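Local structure of probable N-glycosylase/DNA lyase (Thermotoga maritima, 3N0U) at residues A[70-75]-A[90-94]. The protein belongs to the 8-oxoguanine DNA glycosylase family, an all-helical group within the helix-hairpin-helix clan of proteins. Numbering follows the deposited sequence.
Sequences RAQKEI and KLREV
K90 lays the aliphatic root of its side chain against I75, joining helix 84-93 to helix 65-75 in a helix-helix packing of this all-helical DNA glycosylase fold. The K90 CB atom sits 3.9 Å from I75 CG1, and the two side chains run past one another in opposite directions. The neighbouring L91 meets I75 roughly at right angles: its methyl CD2 comes to 3.5 Å from I75 CD1, tighter than usual carbon packing. CG1 of I75 lies anti to the carbonyl carbon (chi1 -67°) and the chain continues extended (chi2 166°), which carries CD1 to K90 CB and L91 CD2. L59 of helix 47-59 touches both A71 and L91, and P99, R102 and A103 of helix 99-109 also touch L91. V94, just past the end of helix 84-93, splits its two methyls between partners in the conformer described. CG2 rests on A71, 3.8 Å from CB, whereas CG1 lies alongside the E74 side chain, 3.9 Å from its CB; a closer approach to the carboxylate is doubtful, since V94 has a second conformer. That carboxylate is tethered within its own helix by a salt bridge, 3.1 Å from R70 NE to E74 OE2, the nitrogen approaching from above the carboxylate plane. The extended R70 side chain brings its guanidinium beside V94, with V94 CA over one face. A water lies at the guanidinium edge, in its plane, accepting from R70 NH1 at 3.2 Å and donating to V94 O at 2.9 Å.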
ATOM      1  N   ARG A  70     -13.080   2.287   5.586  1.00 19.38           N
ATOM      2  CA  ARG A  70     -14.222   3.013   6.119  1.00 21.67           C
ATOM      3  C   ARG A  70     -14.178   4.509   5.741  1.00 20.68           C
ATOM      4  O   ARG A  70     -15.194   5.097   5.378  1.00 22.70           O
ATOM      5  CB  ARG A  70     -14.280   2.855   7.636  1.00 23.96           C
ATOM      6  CG  ARG A  70     -15.455   3.572   8.252  1.00 24.78           C
ATOM      7  CD  ARG A  70     -15.440   3.492   9.768  1.00 32.21           C
ATOM      8  NE  ARG A  70     -16.663   4.070  10.312  1.00 34.93           N
ATOM      9  CZ  ARG A  70     -16.808   4.477  11.568  1.00 53.50           C
ATOM     10  NH1 ARG A  70     -15.794   4.393  12.423  1.00 56.50           N
ATOM     11  NH2 ARG A  70     -17.972   4.980  11.962  1.00 61.42           N
ATOM     12  N   ALA A  71     -13.000   5.111   5.798  1.00 20.03           N
ATOM     13  CA  ALA A  71     -12.870   6.513   5.440  1.00 20.10           C
ATOM     14  C   ALA A  71     -13.201   6.704   3.965  1.00 23.61           C
ATOM     15  O   ALA A  71     -13.910   7.617   3.596  1.00 24.10           O
ATOM     16  CB  ALA A  71     -11.466   7.032   5.740  1.00 25.05           C
ATOM     17  N   GLN A  72     -12.671   5.831   3.124  1.00 21.76           N
ATOM     18  CA  GLN A  72     -12.908   5.918   1.694  1.00 24.10           C
ATOM     19  C   GLN A  72     -14.404   5.787   1.383  1.00 23.98           C
ATOM     20  O   GLN A  72     -14.945   6.543   0.569  1.00 27.82           O
ATOM     21  CB  GLN A  72     -12.091   4.851   0.969  1.00 29.67           C
ATOM     22  CG  GLN A  72     -11.912   5.068  -0.489  1.00 38.76           C
ATOM     23  CD  GLN A  72     -10.863   4.136  -1.068  1.00 32.00           C
ATOM     24  OE1 GLN A  72     -10.572   3.087  -0.503  1.00 33.46           O
ATOM     25  NE2 GLN A  72     -10.292   4.515  -2.193  1.00 46.29           N
ATOM     26  N   LYS A  73     -15.074   4.857   2.054  1.00 22.86           N
ATOM     27  CA  LYS A  73     -16.502   4.646   1.854  1.00 28.68           C
ATOM     28  C   LYS A  73     -17.301   5.890   2.243  1.00 29.09           C
ATOM     29  O   LYS A  73     -18.205   6.307   1.514  1.00 33.32           O
ATOM     30  CB  LYS A  73     -16.977   3.441   2.678  1.00 26.66           C
ATOM     31  CG  LYS A  73     -18.491   3.183   2.657  1.00 41.72           C
ATOM     32  CD  LYS A  73     -18.865   2.114   3.685  1.00 55.23           C
ATOM     33  CE  LYS A  73     -18.546   2.567   5.127  1.00 66.85           C
ATOM     34  NZ  LYS A  73     -18.564   1.461   6.157  1.00 61.49           N
ATOM     35  N   GLU A  74     -16.950   6.491   3.379  1.00 24.76           N
ATOM     36  CA  GLU A  74     -17.713   7.614   3.929  1.00 25.57           C
ATOM     37  C   GLU A  74     -17.439   8.939   3.226  1.00 25.59           C
ATOM     38  O   GLU A  74     -18.336   9.759   3.069  1.00 30.55           O
ATOM     39  CB  GLU A  74     -17.472   7.749   5.434  1.00 27.28           C
ATOM     40  CG  GLU A  74     -17.928   6.517   6.212  1.00 36.10           C
ATOM     41  CD  GLU A  74     -18.206   6.797   7.682  1.00 55.88           C
ATOM     42  OE1 GLU A  74     -18.207   7.991   8.069  1.00 59.42           O
ATOM     43  OE2 GLU A  74     -18.429   5.820   8.447  1.00 50.90           O
ATOM     44  N   ILE A  75     -16.214   9.141   2.767  1.00 23.30           N
ATOM     45  CA  ILE A  75     -15.838  10.427   2.190  1.00 21.05           C
ATOM     46  C   ILE A  75     -15.939  10.412   0.661  1.00 24.19           C
ATOM     47  O   ILE A  75     -16.407  11.368   0.053  1.00 23.99           O
ATOM     48  CB  ILE A  75     -14.424  10.811   2.654  1.00 21.19           C
ATOM     49  CG1 ILE A  75     -14.457  11.093   4.164  1.00 22.94           C
ATOM     50  CG2 ILE A  75     -13.904  12.004   1.882  1.00 22.49           C
ATOM     51  CD1 ILE A  75     -13.077  11.166   4.815  1.00 26.15           C
ATOM     52  N   LYS A  90     -14.490  15.304   8.582  1.00 19.28           N
ATOM     53  CA  LYS A  90     -14.935  13.965   8.208  1.00 21.57           C
ATOM     54  C   LYS A  90     -13.903  12.905   8.606  1.00 19.04           C
ATOM     55  O   LYS A  90     -14.269  11.804   9.012  1.00 21.33           O
ATOM     56  CB  LYS A  90     -15.236  13.870   6.717  1.00 21.97           C
ATOM     57  CG  LYS A  90     -16.473  14.665   6.281  1.00 26.27           C
ATOM     58  CD  LYS A  90     -17.008  14.157   4.967  1.00 27.28           C
ATOM     59  CE  LYS A  90     -18.378  14.771   4.627  1.00 43.22           C
ATOM     60  NZ  LYS A  90     -19.060  13.912   3.626  1.00 57.25           N
ATOM     61  N   LEU A  91     -12.623  13.241   8.539  1.00 17.42           N
ATOM     62  CA  LEU A  91     -11.606  12.291   8.975  1.00 19.53           C
ATOM     63  C   LEU A  91     -11.671  12.095  10.483  1.00 19.76           C
ATOM     64  O   LEU A  91     -11.456  10.998  10.973  1.00 19.98           O
ATOM     65  CB  LEU A  91     -10.210  12.721   8.552  1.00 16.82           C
ATOM     66  CG  LEU A  91      -9.981  12.697   7.052  1.00 19.34           C
ATOM     67  CD1 LEU A  91      -8.624  13.299   6.772  1.00 19.47           C
ATOM     68  CD2 LEU A  91     -10.049  11.281   6.529  1.00 22.75           C
ATOM     69  N   ARG A  92     -11.989  13.154  11.218  1.00 19.73           N
ATOM     70  CA  ARG A  92     -12.127  13.048  12.669  1.00 21.09           C
ATOM     71  C   ARG A  92     -13.313  12.132  12.992  1.00 21.09           C
ATOM     72  O   ARG A  92     -13.211  11.251  13.860  1.00 23.61           O
ATOM     73  CB  ARG A  92     -12.296  14.444  13.292  1.00 20.89           C
ATOM     74  CG  ARG A  92     -12.359  14.463  14.790  1.00 28.75           C
ATOM     75  CD  ARG A  92     -12.401  15.924  15.319  1.00 39.12           C
ATOM     76  NE  ARG A  92     -11.162  16.667  15.036  1.00 52.47           N
ATOM     77  CZ  ARG A  92     -10.989  17.539  14.034  1.00 59.35           C
ATOM     78  NH1 ARG A  92     -11.977  17.822  13.187  1.00 63.20           N
ATOM     79  NH2 ARG A  92      -9.811  18.139  13.879  1.00 41.13           N
ATOM     80  N   GLU A  93     -14.420  12.327  12.264  1.00 20.51           N
ATOM     81  CA  GLU A  93     -15.635  11.537  12.449  1.00 24.71           C
ATOM     82  C   GLU A  93     -15.451  10.029  12.210  1.00 23.29           C
ATOM     83  O   GLU A  93     -16.089   9.221  12.887  1.00 32.32           O
ATOM     84  CB  GLU A  93     -16.755  12.072  11.531  1.00 32.45           C
ATOM     85  CG  GLU A  93     -17.281  13.457  11.912  1.00 43.89           C
ATOM     86  CD  GLU A  93     -18.258  14.049  10.890  1.00 56.60           C
ATOM     87  OE1 GLU A  93     -18.519  13.414   9.837  1.00 52.81           O
ATOM     88  OE2 GLU A  93     -18.770  15.165  11.147  1.00 57.95           O
ATOM     89  N   VAL A  94     -14.596   9.656  11.258  1.00 25.92           N
ATOM     90  CA  VAL A  94     -14.369   8.236  10.959  0.71 28.41           C
ATOM     91  C   VAL A  94     -13.238   7.657  11.799  1.00 24.60           C
ATOM     92  O   VAL A  94     -12.853   6.503  11.626  1.00 27.48           O
ATOM     93  CB  VAL A  94     -14.102   7.956   9.456  0.71 31.34           C
ATOM     94  CG1 VAL A  94     -15.250   8.461   8.617  0.71 45.31           C
ATOM     95  CG2 VAL A  94     -12.787   8.567   8.993  0.71 25.35           C
TER
HETATM   96  O   HOH W   1     -12.709   3.595  12.047  1.00 48.85           O